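Ribonucleoside-diphosphate reductase (Pseudomonas aeruginosa, PDB 5IM3) probably catalyses the reduction of ribonucleoside diphosphates to deoxyribonucleoside diphosphates for DNA synthesis, and binds dATP in its N-terminal ATP cone. Local coordinates at residues M324-G329 with F361-L366; N765-A770 with W869-Q874; Y789-V794 with V804-L809. One frame throughout, in Å; residues are numbered along the deposited sequence.

Contact 1: M324-G329 with F361-L366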
loop_
_atom_site.group_PDB
_atom_site.type_symbol
_atom_site.label_atom_id
_atom_site.label_comp_id
_atom_site.label_asym_id
_atom_site.label_seq_id
_atom_site.Cartn_x
_atom_site.Cartn_y
_atom_site.Cartn_z
ATOM N N MET A 324 19.265 -53.422 -22.149
ATOM C CA MET A 324 20.397 -54.288 -22.451
ATOM C C MET A 324 21.518 -53.509 -23.134
ATOM O O MET A 324 22.699 -53.784 -22.898
ATOM C CB MET A 324 19.936 -55.463 -23.320
ATOM C CG MET A 324 21.025 -56.474 -23.655
ATOM S SD MET A 324 21.761 -57.253 -22.199
ATOM C CE MET A 324 20.434 -58.347 -21.694
ATOM N N ARG A 325 21.172 -52.528 -23.976
ATOM C CA ARG A 325 22.203 -51.691 -24.585
ATOM C C ARG A 325 22.976 -50.921 -23.526
ATOM O O ARG A 325 24.206 -50.834 -23.577
ATOM C CB ARG A 325 21.599 -50.709 -25.590
ATOM C CG ARG A 325 22.480 -49.455 -25.762
ATOM C CD ARG A 325 22.060 -48.572 -26.907
ATOM N NE ARG A 325 20.828 -47.833 -26.637
ATOM C CZ ARG A 325 20.758 -46.694 -25.951
ATOM N NH1 ARG A 325 21.846 -46.143 -25.425
ATOM N NH2 ARG A 325 19.585 -46.104 -25.783
ATOM N N VAL A 326 22.261 -50.314 -22.579
ATOM C CA VAL A 326 22.932 -49.541 -21.538
ATOM C C VAL A 326 23.831 -50.453 -20.718
ATOM O O VAL A 326 24.983 -50.111 -20.415
ATOM C CB VAL A 326 21.896 -48.818 -20.653
ATOM C CG1 VAL A 326 22.592 -47.966 -19.597
ATOM C CG2 VAL A 326 20.977 -47.962 -21.507
ATOM N N ALA A 327 23.323 -51.634 -20.365
ATOM C CA ALA A 327 24.114 -52.597 -19.610
ATOM C C ALA A 327 25.363 -52.996 -20.383
ATOM O O ALA A 327 26.464 -53.039 -19.825
ATOM C CB ALA A 327 23.263 -53.824 -19.285
ATOM N N MET A 328 25.207 -53.292 -21.676
ATOM C CA MET A 328 26.356 -53.653 -22.502
ATOM C C MET A 328 27.352 -52.503 -22.575
ATOM O O MET A 328 28.560 -52.697 -22.390
ATOM C CB MET A 328 25.889 -54.049 -23.906
ATOM C CG MET A 328 25.131 -55.379 -23.978
ATOM S SD MET A 328 24.250 -55.615 -25.539
ATOM C CE MET A 328 25.600 -55.969 -26.658
ATOM N N GLY A 329 26.861 -51.291 -22.840
ATOM C CA GLY A 329 27.746 -50.141 -22.920
ATOM C C GLY A 329 28.543 -49.922 -21.653
ATOM O O GLY A 329 29.695 -49.482 -21.707
ATOM N N PHE A 361 21.257 -42.324 -21.973
ATOM C CA PHE A 361 21.139 -41.844 -23.342
ATOM C C PHE A 361 22.325 -42.257 -24.208
ATOM O O PHE A 361 22.147 -42.538 -25.399
ATOM C CB PHE A 361 20.995 -40.320 -23.347
ATOM C CG PHE A 361 20.554 -39.763 -24.668
ATOM C CD1 PHE A 361 21.483 -39.332 -25.600
ATOM C CD2 PHE A 361 19.208 -39.678 -24.982
ATOM C CE1 PHE A 361 21.079 -38.821 -26.821
ATOM C CE2 PHE A 361 18.799 -39.169 -26.202
ATOM C CZ PHE A 361 19.735 -38.740 -27.122
ATOM N N ASN A 362 23.530 -42.313 -23.638
ATOM C CA ASN A 362 24.739 -42.448 -24.436
ATOM C C ASN A 362 25.468 -43.770 -24.270
ATOM O O ASN A 362 26.278 -44.109 -25.135
ATOM C CB ASN A 362 25.712 -41.310 -24.108
ATOM C CG ASN A 362 25.172 -39.965 -24.520
ATOM O OD1 ASN A 362 24.561 -39.827 -25.579
ATOM N ND2 ASN A 362 25.379 -38.965 -23.678
ATOM N N ALA A 363 25.221 -44.517 -23.197
ATOM C CA ALA A 363 25.909 -45.789 -23.024
ATOM C C ALA A 363 25.631 -46.687 -24.220
ATOM O O ALA A 363 24.494 -46.780 -24.686
ATOM C CB ALA A 363 25.468 -46.464 -21.727
ATOM N N GLY A 364 26.680 -47.317 -24.738
ATOM C CA GLY A 364 26.558 -48.196 -25.883
ATOM C C GLY A 364 26.648 -47.511 -27.230
ATOM O O GLY A 364 26.485 -48.184 -28.255
ATOM N N THR A 365 26.893 -46.202 -27.262
ATOM C CA THR A 365 27.053 -45.437 -28.491
ATOM C C THR A 365 28.489 -44.941 -28.615
ATOM O O THR A 365 29.266 -44.958 -27.657
ATOM C CB THR A 365 26.095 -44.238 -28.531
ATOM O OG1 THR A 365 26.540 -43.239 -27.606
ATOM C CG2 THR A 365 24.674 -44.655 -28.175
ATOM N N LEU A 366 28.827 -44.478 -29.817
ATOM C CA LEU A 366 30.171 -43.982 -30.085
ATOM C C LEU A 366 30.478 -42.754 -29.237
ATOM O O LEU A 366 29.632 -41.873 -29.061
ATOM C CB LEU A 366 30.317 -43.642 -31.570
ATOM C CG LEU A 366 30.286 -44.830 -32.533
ATOM C CD1 LEU A 366 29.995 -44.358 -33.949
ATOM C CD2 LEU A 366 31.603 -45.589 -32.485
#
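Arg325 NH1 reaches Ala363 O at 2.8 Å, the hydrogen bond that joins 324-329, on helix 319-330, to 361-366, where the chain leaves helix 357-362. The carbonyl oxygen meets the guanidinium at its edge, 12° out of the plane, while the N-H itself is bent to 142°. Arg325 starts with CG anti to its own N and turns at chi3, which brings NH1 back over the loop; CG and CD pass alongside the same oxygen on the way. On the near side of CZ, NE forms a salt bridge with Glu317, so the guanidinium is held at two points and its rotation is restricted.

Next along the helix the packing is apolar and close. Ala363 CB points toward the helix and rests on Val326 CG1 at 3.9 Å, while Val326 also touches Leu348 of helix 337-349. One turn on from Arg325, the backbones themselves meet: Gly329 CA lies 3.5 Å from Gly364 N, and the CA atoms of Gly329 and Gly364 are 3.7 Å apart. Neither glycine has a side chain, which lets the backbones come this close, and the positive phi of Gly364 (87°) suits such a residue.

That phi belongs to a type II beta turn from Asn362 to Thr365, formed just as the helix ends at Asn362. Asn362 O accepts both Thr365 N and Thr365 OG1, the hydroxyl at 2.6 Å in the carbonyl plane, so the turn is closed twice. Asn362 ND2 binds Gln369 O, which ties the turn to the chain that follows.

In this all-alpha domain, then, a charged side chain grips the backbone of a helix-ending turn, and the neutral carbonyl leaves the arginine's charge to be balanced, presumably in large part, by Glu317.

Contact 2: N765-A770 with W869-Q874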
loop_
_atom_site.group_PDB
_atom_site.type_symbol
_atom_site.label_atom_id
_atom_site.label_comp_id
_atom_site.label_asym_id
_atom_site.label_seq_id
_atom_site.Cartn_x
_atom_site.Cartn_y
_atom_site.Cartn_z
ATOM N N ASN A 765 34.713 -40.409 -3.396
ATOM C CA ASN A 765 33.380 -40.076 -2.925
ATOM C C ASN A 765 32.411 -41.104 -3.491
ATOM O O ASN A 765 32.595 -41.596 -4.609
ATOM C CB ASN A 765 32.965 -38.652 -3.344
ATOM C CG ASN A 765 33.720 -37.567 -2.583
ATOM O OD1 ASN A 765 33.223 -37.030 -1.592
ATOM N ND2 ASN A 765 34.922 -37.237 -3.051
ATOM N N ILE A 766 31.381 -41.435 -2.709
ATOM C CA ILE A 766 30.463 -42.522 -3.034
ATOM C C ILE A 766 29.048 -42.011 -3.275
ATOM O O ILE A 766 28.394 -42.398 -4.249
ATOM C CB ILE A 766 30.458 -43.604 -1.932
ATOM C CG1 ILE A 766 31.872 -43.949 -1.454
ATOM C CG2 ILE A 766 29.767 -44.853 -2.456
ATOM C CD1 ILE A 766 32.675 -44.732 -2.437
ATOM N N MET A 767 28.545 -41.160 -2.383
ATOM C CA MET A 767 27.119 -40.883 -2.292
ATOM C C MET A 767 26.813 -39.412 -2.535
ATOM O O MET A 767 27.557 -38.526 -2.103
ATOM C CB MET A 767 26.588 -41.289 -0.924
ATOM C CG MET A 767 26.895 -42.725 -0.566
ATOM S SD MET A 767 26.706 -43.014 1.191
ATOM C CE MET A 767 24.924 -42.916 1.334
ATOM N N ALA A 768 25.700 -39.172 -3.224
ATOM C CA ALA A 768 25.163 -37.834 -3.425
ATOM C C ALA A 768 23.723 -37.987 -3.885
ATOM O O ALA A 768 23.441 -38.807 -4.763
ATOM C CB ALA A 768 25.983 -37.052 -4.456
ATOM N N ILE A 769 22.818 -37.216 -3.289
ATOM C CA ILE A 769 21.398 -37.275 -3.622
ATOM C C ILE A 769 21.110 -36.107 -4.556
ATOM O O ILE A 769 21.013 -34.954 -4.128
ATOM C CB ILE A 769 20.511 -37.242 -2.374
ATOM C CG1 ILE A 769 20.822 -38.436 -1.468
ATOM C CG2 ILE A 769 19.036 -37.259 -2.769
ATOM C CD1 ILE A 769 20.064 -38.417 -0.144
ATOM N N ALA A 770 20.964 -36.411 -5.834
ATOM C CA ALA A 770 20.692 -35.446 -6.880
ATOM C C ALA A 770 19.227 -35.494 -7.281
ATOM O O ALA A 770 18.521 -36.460 -6.974
ATOM C CB ALA A 770 21.567 -35.736 -8.102
ATOM N N TRP A 869 25.640 -39.546 6.905
ATOM C CA TRP A 869 26.185 -40.728 6.264
ATOM C C TRP A 869 26.672 -40.469 4.848
ATOM O O TRP A 869 27.400 -41.302 4.297
ATOM C CB TRP A 869 25.123 -41.833 6.249
ATOM C CG TRP A 869 24.453 -42.005 7.580
ATOM C CD1 TRP A 869 23.190 -41.613 7.923
ATOM C CD2 TRP A 869 25.021 -42.597 8.754
ATOM N NE1 TRP A 869 22.934 -41.933 9.233
ATOM C CE2 TRP A 869 24.043 -42.535 9.767
ATOM C CE3 TRP A 869 26.259 -43.175 9.045
ATOM C CZ2 TRP A 869 24.264 -43.036 11.048
ATOM C CZ3 TRP A 869 26.476 -43.672 10.318
ATOM C CH2 TRP A 869 25.484 -43.596 11.304
ATOM N N ILE A 870 26.301 -39.344 4.253
ATOM C CA ILE A 870 26.665 -39.023 2.882
ATOM C C ILE A 870 27.994 -38.277 2.897
ATOM O O ILE A 870 28.185 -37.346 3.691
ATOM C CB ILE A 870 25.557 -38.191 2.212
ATOM C CG1 ILE A 870 24.250 -38.994 2.184
ATOM C CG2 ILE A 870 25.961 -37.769 0.805
ATOM C CD1 ILE A 870 23.033 -38.199 1.761
ATOM N N ASP A 871 28.923 -38.694 2.032
ATOM C CA ASP A 871 30.216 -38.017 1.970
ATOM C C ASP A 871 30.157 -36.736 1.145
ATOM O O ASP A 871 30.929 -35.811 1.408
ATOM C CB ASP A 871 31.304 -38.952 1.424
ATOM C CG ASP A 871 30.834 -39.797 0.255
ATOM O OD1 ASP A 871 29.728 -39.554 -0.267
ATOM O OD2 ASP A 871 31.580 -40.713 -0.143
ATOM N N GLN A 872 29.260 -36.648 0.172
ATOM C CA GLN A 872 29.031 -35.417 -0.577
ATOM C C GLN A 872 27.833 -34.688 0.040
ATOM O O GLN A 872 27.838 -34.501 1.260
ATOM C CB GLN A 872 28.894 -35.739 -2.064
ATOM C CG GLN A 872 30.057 -36.520 -2.645
ATOM C CD GLN A 872 30.165 -36.361 -4.149
ATOM O OE1 GLN A 872 30.268 -35.245 -4.663
ATOM N NE2 GLN A 872 30.133 -37.477 -4.863
ATOM N N ALA A 873 26.828 -34.270 -0.720
ATOM C CA ALA A 873 25.712 -33.497 -0.181
ATOM C C ALA A 873 24.416 -34.044 -0.774
ATOM O O ALA A 873 24.355 -35.178 -1.263
ATOM C CB ALA A 873 25.924 -32.001 -0.458
ATOM N N GLN A 874 23.352 -33.240 -0.727
ATOM C CA GLN A 874 22.062 -33.635 -1.274
ATOM C C GLN A 874 21.298 -32.397 -1.718
ATOM O O GLN A 874 21.294 -31.377 -1.022
ATOM C CB GLN A 874 21.238 -34.425 -0.244
ATOM C CG GLN A 874 21.059 -33.725 1.089
ATOM C CD GLN A 874 20.559 -34.658 2.178
ATOM O OE1 GLN A 874 19.501 -35.279 2.049
ATOM N NE2 GLN A 874 21.325 -34.766 3.258
HETATM O O HOH W 1 32.947 -34.710 -0.061
#
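Two irregular loop segments of the barrel domain, 765-770 and 869-874, run beside each other and share a single beta bridge, Ile769 with Gln874, rather than a regular strand pair.

Hydrogen bonds dominate one end, where the Asp871 carboxylate receives two successive backbone N-H groups. Ile766 N reaches Asp871 OD2 at 2.7 Å, on its syn side but 24° out of the carboxylate plane; Met767 N uses the syn lone pair of Asp871 OD1 at 2.9 Å. Asp871 CG sits between its own N and carbonyl carbon, a rotamer that turns both oxygens onto the 765-770 backbone. Beyond this fork, Gln872 N makes a weak bond to Met767 O, and Ile769 N donates to Ala873 O at 3.3 Å with an N-H...O angle of 164°. CA-H...O contacts from Ala768 CA to Ala873 O and from Gln874 CA to Ile769 O supplement these bonds.

Apolar contacts gather round Ile870. Its CD1 meets Ile769 CD1 at 3.5 Å, the two side chains crossing at about a right angle, and Met767 CB lies against Ile870 CG2.

Other side-chain contacts are mixed. Met767, bent at chi3, carries its SD to 3.6 Å from Trp869 O and also packs on Met689 of helix 679-707. Across the bridge Ile769 and Gln874 lie side by side, and Gln874 OE1 goes on to Arg866 NE. Next to the Asp871 bonds, Asn765 OD1 lies against Gln872 CG and Gln872 NE2 against Asn765 CB, with the amide planes 60° apart. The Gln872 amide oxygen is taken by Thr591 N, and backbone bonds between Leu660 and both Ile766 and Ala768 join the loop to strand 659-663. A water bridges the two segments, 2.8 Å from Asn765 OD1 and 2.7 Å from Asp871 O.

Contact 3: Y789-V794 with V804-L809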
loop_
_atom_site.group_PDB
_atom_site.type_symbol
_atom_site.label_atom_id
_atom_site.label_comp_id
_atom_site.label_asym_id
_atom_site.label_seq_id
_atom_site.Cartn_x
_atom_site.Cartn_y
_atom_site.Cartn_z
ATOM N N TYR A 789 4.577 -32.852 -4.227
ATOM C CA TYR A 789 4.225 -31.454 -4.449
ATOM C C TYR A 789 2.710 -31.267 -4.483
ATOM O O TYR A 789 2.192 -30.268 -3.971
ATOM C CB TYR A 789 4.865 -30.945 -5.741
ATOM C CG TYR A 789 4.743 -29.449 -5.919
ATOM C CD1 TYR A 789 5.538 -28.577 -5.186
ATOM C CD2 TYR A 789 3.831 -28.908 -6.815
ATOM C CE1 TYR A 789 5.431 -27.209 -5.341
ATOM C CE2 TYR A 789 3.717 -27.540 -6.979
ATOM C CZ TYR A 789 4.521 -26.695 -6.237
ATOM O OH TYR A 789 4.416 -25.330 -6.387
ATOM N N GLN A 790 1.986 -32.213 -5.075
ATOM C CA GLN A 790 0.530 -32.196 -5.028
ATOM C C GLN A 790 0.013 -33.583 -5.381
ATOM O O GLN A 790 0.505 -34.216 -6.317
ATOM C CB GLN A 790 -0.053 -31.145 -5.976
ATOM C CG GLN A 790 0.500 -31.202 -7.385
ATOM C CD GLN A 790 -0.008 -30.068 -8.253
ATOM O OE1 GLN A 790 -0.912 -29.327 -7.863
ATOM N NE2 GLN A 790 0.578 -29.923 -9.437
ATOM N N ASN A 791 -0.980 -34.047 -4.618
ATOM C CA ASN A 791 -1.561 -35.370 -4.821
ATOM C C ASN A 791 -2.382 -35.470 -6.100
ATOM O O ASN A 791 -2.866 -36.560 -6.414
ATOM C CB ASN A 791 -2.436 -35.740 -3.624
ATOM C CG ASN A 791 -1.653 -35.805 -2.327
ATOM O OD1 ASN A 791 -0.579 -36.404 -2.266
ATOM N ND2 ASN A 791 -2.183 -35.179 -1.282
ATOM N N LEU A 792 -2.544 -34.376 -6.840
ATOM C CA LEU A 792 -3.345 -34.375 -8.054
ATOM C C LEU A 792 -2.764 -33.358 -9.025
ATOM O O LEU A 792 -2.398 -32.251 -8.624
ATOM C CB LEU A 792 -4.809 -34.047 -7.736
ATOM C CG LEU A 792 -5.837 -34.001 -8.869
ATOM C CD1 LEU A 792 -7.217 -34.347 -8.318
ATOM C CD2 LEU A 792 -5.871 -32.633 -9.539
ATOM N N TYR A 793 -2.674 -33.740 -10.297
ATOM C CA TYR A 793 -2.279 -32.814 -11.347
ATOM C C TYR A 793 -3.078 -33.132 -12.601
ATOM O O TYR A 793 -3.525 -34.263 -12.802
ATOM C CB TYR A 793 -0.766 -32.866 -11.635
ATOM C CG TYR A 793 -0.268 -34.164 -12.229
ATOM C CD1 TYR A 793 -0.241 -34.356 -13.606
ATOM C CD2 TYR A 793 0.199 -35.189 -11.416
ATOM C CE1 TYR A 793 0.224 -35.539 -14.156
ATOM C CE2 TYR A 793 0.666 -36.377 -11.957
ATOM C CZ TYR A 793 0.676 -36.547 -13.329
ATOM O OH TYR A 793 1.137 -37.724 -13.882
ATOM N N VAL A 794 -3.256 -32.114 -13.441
ATOM C CA VAL A 794 -4.164 -32.204 -14.579
ATOM C C VAL A 794 -3.397 -32.028 -15.883
ATOM O O VAL A 794 -3.425 -30.954 -16.494
ATOM C CB VAL A 794 -5.295 -31.163 -14.453
ATOM C CG1 VAL A 794 -6.269 -31.589 -13.377
ATOM C CG2 VAL A 794 -4.739 -29.782 -14.124
ATOM N N VAL A 804 -4.561 -36.963 -12.904
ATOM C CA VAL A 804 -3.802 -38.063 -12.326
ATOM C C VAL A 804 -3.736 -37.851 -10.822
ATOM O O VAL A 804 -3.335 -36.779 -10.359
ATOM C CB VAL A 804 -2.387 -38.161 -12.925
ATOM C CG1 VAL A 804 -1.589 -39.283 -12.258
ATOM C CG2 VAL A 804 -2.468 -38.379 -14.429
ATOM N N ILE A 805 -4.120 -38.874 -10.065
ATOM C CA ILE A 805 -4.214 -38.798 -8.613
ATOM C C ILE A 805 -3.211 -39.768 -8.006
ATOM O O ILE A 805 -3.080 -40.907 -8.466
ATOM C CB ILE A 805 -5.646 -39.113 -8.131
ATOM C CG1 ILE A 805 -6.641 -38.159 -8.799
ATOM C CG2 ILE A 805 -5.741 -39.025 -6.606
ATOM C CD1 ILE A 805 -8.093 -38.435 -8.458
ATOM N N ASN A 806 -2.505 -39.304 -6.969
ATOM C CA ASN A 806 -1.542 -40.090 -6.204
ATOM C C ASN A 806 -2.016 -41.535 -6.074
ATOM O O ASN A 806 -3.021 -41.796 -5.399
ATOM C CB ASN A 806 -1.342 -39.460 -4.824
ATOM C CG ASN A 806 -0.311 -40.190 -3.980
ATOM O OD1 ASN A 806 -0.014 -41.364 -4.205
ATOM N ND2 ASN A 806 0.231 -39.493 -2.990
ATOM N N PRO A 807 -1.332 -42.497 -6.705
ATOM C CA PRO A 807 -1.793 -43.893 -6.618
ATOM C C PRO A 807 -1.820 -44.440 -5.202
ATOM O O PRO A 807 -2.641 -45.319 -4.904
ATOM C CB PRO A 807 -0.782 -44.650 -7.493
ATOM C CG PRO A 807 -0.212 -43.622 -8.401
ATOM C CD PRO A 807 -0.181 -42.354 -7.609
ATOM N N TYR A 808 -0.947 -43.955 -4.318
ATOM C CA TYR A 808 -0.949 -44.440 -2.942
ATOM C C TYR A 808 -2.142 -43.888 -2.170
ATOM O O TYR A 808 -2.732 -44.591 -1.340
ATOM C CB TYR A 808 0.365 -44.067 -2.253
ATOM C CG TYR A 808 1.580 -44.737 -2.857
ATOM C CD1 TYR A 808 2.211 -44.200 -3.972
ATOM C CD2 TYR A 808 2.098 -45.905 -2.312
ATOM C CE1 TYR A 808 3.321 -44.806 -4.527
ATOM C CE2 TYR A 808 3.208 -46.518 -2.862
ATOM C CZ TYR A 808 3.816 -45.964 -3.969
ATOM O OH TYR A 808 4.924 -46.567 -4.520
ATOM N N LEU A 809 -2.517 -42.634 -2.439
ATOM C CA LEU A 809 -3.667 -42.039 -1.763
ATOM C C LEU A 809 -4.944 -42.800 -2.086
ATOM O O LEU A 809 -5.727 -43.138 -1.190
ATOM C CB LEU A 809 -3.805 -40.569 -2.161
ATOM C CG LEU A 809 -5.091 -39.877 -1.692
ATOM C CD1 LEU A 809 -5.217 -39.941 -0.180
ATOM C CD2 LEU A 809 -5.123 -38.439 -2.176
#
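Tyr793 and Val804 form a hydrogen-bonded pair of the antiparallel beta hairpin 792-795/802-805, with Tyr793 N to Val804 O at 3.1 Å and Val804 N to Tyr793 O at 2.9 Å. From CB, the tyrosine takes chi1 66°, CG lying between its own N and carbonyl carbon, which lays the ring alongside Val804. Tyr793 CD2 passes Val804 O; CE1 then meets Val804 CB and Val804 CG2, and CE2 meets Val804 CB and Val804 CG1. Tyr793 CZ comes nearest Val804 CB, at 3.5 Å, and OH ends beside Val804 CG1. The valine CB thus stands over one ring face in a CH-pi contact, offset toward the rim.

On the other face of the hairpin Leu792 CD1 packs on Ile805 CG1, with Leu827 of helix 821-829 also against the leucine. Where the strands end, Asn806 N bonds Asn791 O, nearly straight at 173°. Asn806 is also the N-cap of helix 807-815: its OD1 accepts Tyr808 N and, weakly, Leu809 N. Asn791 ND2 binds the carbonyls of Gly832 and Tyr848, while Asn791 OD1 receives Asn806 ND2 at 3.3 Å from above the carbonyl plane, 38° out of it.

Overall arrangement
The three contacts follow the chain from the all-alpha domain into the barrel domain. Contact 1 closes first, between helix 319-330 and the turn after helix 357-362; contact 2 then joins 765-770 to 869-874, and contact 3 is nested within the loop that it closes. Centres of contacts 1 and 2 lie 25 Å apart, those of 2 and 3 29 Å, and those of 1 and 3 34 Å, with no direct touch between any two. Contact 2 borders strand 659-663 of the main mixed sheet, whereas contact 3 belongs to a separate two-stranded sheet. Their segments are 10 residues apart in contact 3, 32 in contact 1 and 99 in contact 2, joining separate parts of the fold.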